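Local coordinates for protein putative rRNA methylase (Clostridium thermocellum ATCC 27405, PDB 3EEY) that binds S-adenosylmethionine and is probably a methyltransferase that uses it as methyl donor, possibly acting on ribosomal RNA, at residues A[8-19]-A[132-140]. Numbering follows the deposited sequence.
Sequences SLGQSHDYIKMF and GGIITVVIY
Ile-134 lies over one face of the Phe-19 ring, its CB 4.0 Å from the ring centroid and 11° off the normal, a CH-pi contact. The carbonyl O of Gly-132 meets the same ring at its edge, close to the plane and 3.1 Å from CD1. With CG1 anti to the backbone N (chi1 -169°), Ile-134 reaches CE2 of Phe-19 through CD1, while its CG2 rests against CB and CG of that residue. Leu-3 of the second subunit also packs on Phe-19. CD1 of Ile-16 also touches Ile-134 CG2, at 3.8 Å, and the same Ile-16 CD1 touches CG2 of Thr-136. In the Rossmann-like fold of S-adenosylmethionine-dependent methyltransferases, helix 8-19 runs antiparallel to strand 133-139, with their axes 8.6 Å apart, and packs on one face of the central sheet, whereas helix 115-128 covers Ile-135 and Val-137 on the other. Farther along, Val-138 CG2 sits 3.8 Å from Ser-12 CB. Ser-12 OG turns back to its own helix and donates to Leu-9 O at 2.6 Å, coming in 31° out of the carbonyl plane. CD1 and CD2 of Leu-9 both lie 4.0 Å from Tyr-140 OH, the Tyr-140 side chain itself lying about 5 Å from the bound S-adenosylmethionine.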
loop_
_atom_site.group_PDB
_atom_site.type_symbol
_atom_site.label_atom_id
_atom_site.label_comp_id
_atom_site.label_asym_id
_atom_site.label_seq_id
_atom_site.Cartn_x
_atom_site.Cartn_y
_atom_site.Cartn_z
ATOM N N SER A 8 -4.265 1.956 -7.896
ATOM C CA SER A 8 -3.872 0.547 -7.838
ATOM C C SER A 8 -3.125 0.082 -9.084
ATOM O O SER A 8 -2.056 -0.523 -8.978
ATOM C CB SER A 8 -5.090 -0.328 -7.579
ATOM O OG SER A 8 -5.617 -0.055 -6.296
ATOM N N LEU A 9 -3.665 0.411 -10.255
ATOM C CA LEU A 9 -3.017 0.110 -11.527
ATOM C C LEU A 9 -1.592 0.658 -11.637
ATOM O O LEU A 9 -0.683 -0.065 -12.032
ATOM C CB LEU A 9 -3.869 0.618 -12.695
ATOM C CG LEU A 9 -3.393 0.310 -14.121
ATOM C CD1 LEU A 9 -3.311 -1.193 -14.414
ATOM C CD2 LEU A 9 -4.293 0.997 -15.132
ATOM N N GLY A 10 -1.403 1.923 -11.277
ATOM C CA GLY A 10 -0.085 2.546 -11.272
ATOM C C GLY A 10 0.865 1.967 -10.239
ATOM O O GLY A 10 2.060 1.842 -10.495
ATOM N N GLN A 11 0.325 1.620 -9.072
ATOM C CA GLN A 11 1.087 1.021 -7.980
ATOM C C GLN A 11 1.561 -0.410 -8.258
ATOM O O GLN A 11 2.660 -0.785 -7.832
ATOM C CB GLN A 11 0.283 1.067 -6.686
ATOM C CG GLN A 11 0.245 2.431 -6.032
ATOM C CD GLN A 11 -0.229 2.371 -4.612
ATOM O OE1 GLN A 11 0.320 1.635 -3.784
ATOM N NE2 GLN A 11 -1.256 3.149 -4.311
ATOM N N SER A 12 0.743 -1.193 -8.974
ATOM C CA SER A 12 1.139 -2.535 -9.425
ATOM C C SER A 12 2.432 -2.517 -10.250
ATOM O O SER A 12 3.326 -3.329 -10.026
ATOM C CB SER A 12 0.012 -3.219 -10.200
ATOM O OG SER A 12 -0.230 -2.602 -11.456
ATOM N N HIS A 13 2.536 -1.563 -11.170
ATOM C CA HIS A 13 3.749 -1.360 -11.960
ATOM C C HIS A 13 4.961 -0.970 -11.111
ATOM O O HIS A 13 6.067 -1.462 -11.343
ATOM C CB HIS A 13 3.492 -0.301 -13.025
ATOM C CG HIS A 13 2.656 -0.784 -14.167
ATOM N ND1 HIS A 13 3.031 -0.624 -15.482
ATOM C CD2 HIS A 13 1.462 -1.421 -14.194
ATOM C CE1 HIS A 13 2.105 -1.137 -16.269
ATOM N NE2 HIS A 13 1.144 -1.632 -15.511
ATOM N N ASP A 14 4.746 -0.089 -10.130
ATOM C CA ASP A 14 5.786 0.322 -9.182
ATOM C C ASP A 14 6.326 -0.837 -8.341
ATOM O O ASP A 14 7.535 -0.928 -8.123
ATOM C CB ASP A 14 5.282 1.440 -8.259
ATOM C CG ASP A 14 5.220 2.800 -8.949
ATOM O OD1 ASP A 14 5.587 2.913 -10.136
ATOM O OD2 ASP A 14 4.809 3.772 -8.286
ATOM N N TYR A 15 5.421 -1.701 -7.877
ATOM C CA TYR A 15 5.785 -2.914 -7.144
ATOM C C TYR A 15 6.536 -3.921 -8.006
ATOM O O TYR A 15 7.441 -4.592 -7.519
ATOM C CB TYR A 15 4.550 -3.576 -6.531
ATOM C CG TYR A 15 4.173 -3.022 -5.176
ATOM C CD1 TYR A 15 3.120 -2.115 -5.038
ATOM C CD2 TYR A 15 4.867 -3.404 -4.028
ATOM C CE1 TYR A 15 2.771 -1.595 -3.792
ATOM C CE2 TYR A 15 4.519 -2.897 -2.774
ATOM C CZ TYR A 15 3.473 -1.994 -2.662
ATOM O OH TYR A 15 3.124 -1.478 -1.430
ATOM N N ILE A 16 6.161 -4.015 -9.279
ATOM C CA ILE A 16 6.812 -4.930 -10.213
ATOM C C ILE A 16 8.236 -4.452 -10.540
ATOM O O ILE A 16 9.167 -5.255 -10.543
ATOM C CB ILE A 16 5.943 -5.187 -11.504
ATOM C CG1 ILE A 16 4.666 -5.986 -11.187
ATOM C CG2 ILE A 16 6.729 -5.899 -12.572
ATOM C CD1 ILE A 16 4.862 -7.395 -10.632
ATOM N N LYS A 17 8.394 -3.148 -10.777
ATOM C CA LYS A 17 9.708 -2.517 -10.987
ATOM C C LYS A 17 10.698 -2.751 -9.831
ATOM O O LYS A 17 11.891 -2.916 -10.075
ATOM C CB LYS A 17 9.549 -1.010 -11.227
ATOM C CG LYS A 17 9.364 -0.587 -12.677
ATOM C CD LYS A 17 8.518 0.680 -12.802
ATOM C CE LYS A 17 8.981 1.822 -11.894
ATOM N NZ LYS A 17 9.570 2.964 -12.647
ATOM N N MET A 18 10.192 -2.767 -8.592
ATOM C CA MET A 18 10.979 -3.076 -7.379
ATOM C C MET A 18 11.596 -4.469 -7.395
ATOM O O MET A 18 12.681 -4.685 -6.865
ATOM C CB MET A 18 10.099 -3.009 -6.123
ATOM C CG MET A 18 9.876 -1.643 -5.479
ATOM S SD MET A 18 8.611 -1.754 -4.169
ATOM C CE MET A 18 9.537 -2.482 -2.818
ATOM N N PHE A 19 10.888 -5.418 -7.993
ATOM C CA PHE A 19 11.220 -6.831 -7.850
ATOM C C PHE A 19 11.846 -7.442 -9.096
ATOM O O PHE A 19 12.676 -8.339 -8.997
ATOM C CB PHE A 19 9.961 -7.613 -7.479
ATOM C CG PHE A 19 9.591 -7.525 -6.030
ATOM C CD1 PHE A 19 9.914 -8.561 -5.164
ATOM C CD2 PHE A 19 8.901 -6.427 -5.526
ATOM C CE1 PHE A 19 9.574 -8.501 -3.819
ATOM C CE2 PHE A 19 8.558 -6.355 -4.181
ATOM C CZ PHE A 19 8.897 -7.398 -3.325
ATOM N N GLY A 132 11.043 -14.426 -2.424
ATOM C CA GLY A 132 11.296 -13.020 -2.702
ATOM C C GLY A 132 10.651 -12.543 -3.994
ATOM O O GLY A 132 10.948 -11.448 -4.455
ATOM N N GLY A 133 9.778 -13.370 -4.572
ATOM C CA GLY A 133 9.027 -13.025 -5.779
ATOM C C GLY A 133 7.684 -12.406 -5.447
ATOM O O GLY A 133 7.246 -12.495 -4.314
ATOM N N ILE A 134 7.026 -11.793 -6.434
ATOM C CA ILE A 134 5.796 -11.024 -6.185
ATOM C C ILE A 134 4.665 -11.351 -7.153
ATOM O O ILE A 134 4.897 -11.617 -8.318
ATOM C CB ILE A 134 6.084 -9.483 -6.129
ATOM C CG1 ILE A 134 4.876 -8.703 -5.601
ATOM C CG2 ILE A 134 6.504 -8.922 -7.506
ATOM C CD1 ILE A 134 5.166 -7.808 -4.434
ATOM N N ILE A 135 3.440 -11.372 -6.648
ATOM C CA ILE A 135 2.250 -11.379 -7.485
ATOM C C ILE A 135 1.523 -10.081 -7.190
ATOM O O ILE A 135 1.327 -9.741 -6.026
ATOM C CB ILE A 135 1.311 -12.572 -7.166
ATOM C CG1 ILE A 135 2.009 -13.897 -7.464
ATOM C CG2 ILE A 135 -0.011 -12.478 -7.966
ATOM C CD1 ILE A 135 1.507 -15.066 -6.643
ATOM N N THR A 136 1.145 -9.346 -8.236
ATOM C CA THR A 136 0.236 -8.218 -8.072
ATOM C C THR A 136 -1.128 -8.556 -8.676
ATOM O O THR A 136 -1.207 -9.174 -9.729
ATOM C CB THR A 136 0.791 -6.920 -8.695
ATOM O OG1 THR A 136 0.924 -7.091 -10.108
ATOM C CG2 THR A 136 2.145 -6.562 -8.091
ATOM N N VAL A 137 -2.191 -8.188 -7.972
ATOM C CA VAL A 137 -3.568 -8.425 -8.412
ATOM C C VAL A 137 -4.330 -7.099 -8.352
ATOM O O VAL A 137 -4.602 -6.572 -7.270
ATOM C CB VAL A 137 -4.283 -9.488 -7.521
ATOM C CG1 VAL A 137 -5.605 -9.921 -8.135
ATOM C CG2 VAL A 137 -3.397 -10.696 -7.285
ATOM N N VAL A 138 -4.638 -6.528 -9.517
ATOM C CA VAL A 138 -5.516 -5.366 -9.569
ATOM C C VAL A 138 -6.946 -5.895 -9.726
ATOM O O VAL A 138 -7.265 -6.555 -10.706
ATOM C CB VAL A 138 -5.131 -4.375 -10.701
ATOM C CG1 VAL A 138 -6.025 -3.145 -10.668
ATOM C CG2 VAL A 138 -3.682 -3.941 -10.562
ATOM N N ILE A 139 -7.790 -5.636 -8.734
ATOM C CA ILE A 139 -9.152 -6.154 -8.723
ATOM C C ILE A 139 -10.124 -5.049 -9.109
ATOM O O ILE A 139 -10.249 -4.047 -8.408
ATOM C CB ILE A 139 -9.550 -6.729 -7.331
ATOM C CG1 ILE A 139 -8.596 -7.851 -6.907
ATOM C CG2 ILE A 139 -10.997 -7.234 -7.355
ATOM C CD1 ILE A 139 -8.734 -8.286 -5.449
ATOM N N TYR A 140 -10.796 -5.231 -10.241
ATOM C CA TYR A 140 -11.897 -4.364 -10.641
ATOM C C TYR A 140 -13.200 -5.038 -10.299
ATOM O O TYR A 140 -13.327 -6.257 -10.397
ATOM C CB TYR A 140 -11.883 -4.095 -12.130
ATOM C CG TYR A 140 -10.670 -3.354 -12.626
ATOM C CD1 TYR A 140 -10.726 -1.988 -12.883
ATOM C CD2 TYR A 140 -9.469 -4.021 -12.870
ATOM C CE1 TYR A 140 -9.608 -1.301 -13.360
ATOM C CE2 TYR A 140 -8.356 -3.346 -13.339
ATOM C CZ TYR A 140 -8.425 -1.992 -13.578
ATOM O OH TYR A 140 -7.316 -1.320 -14.046
#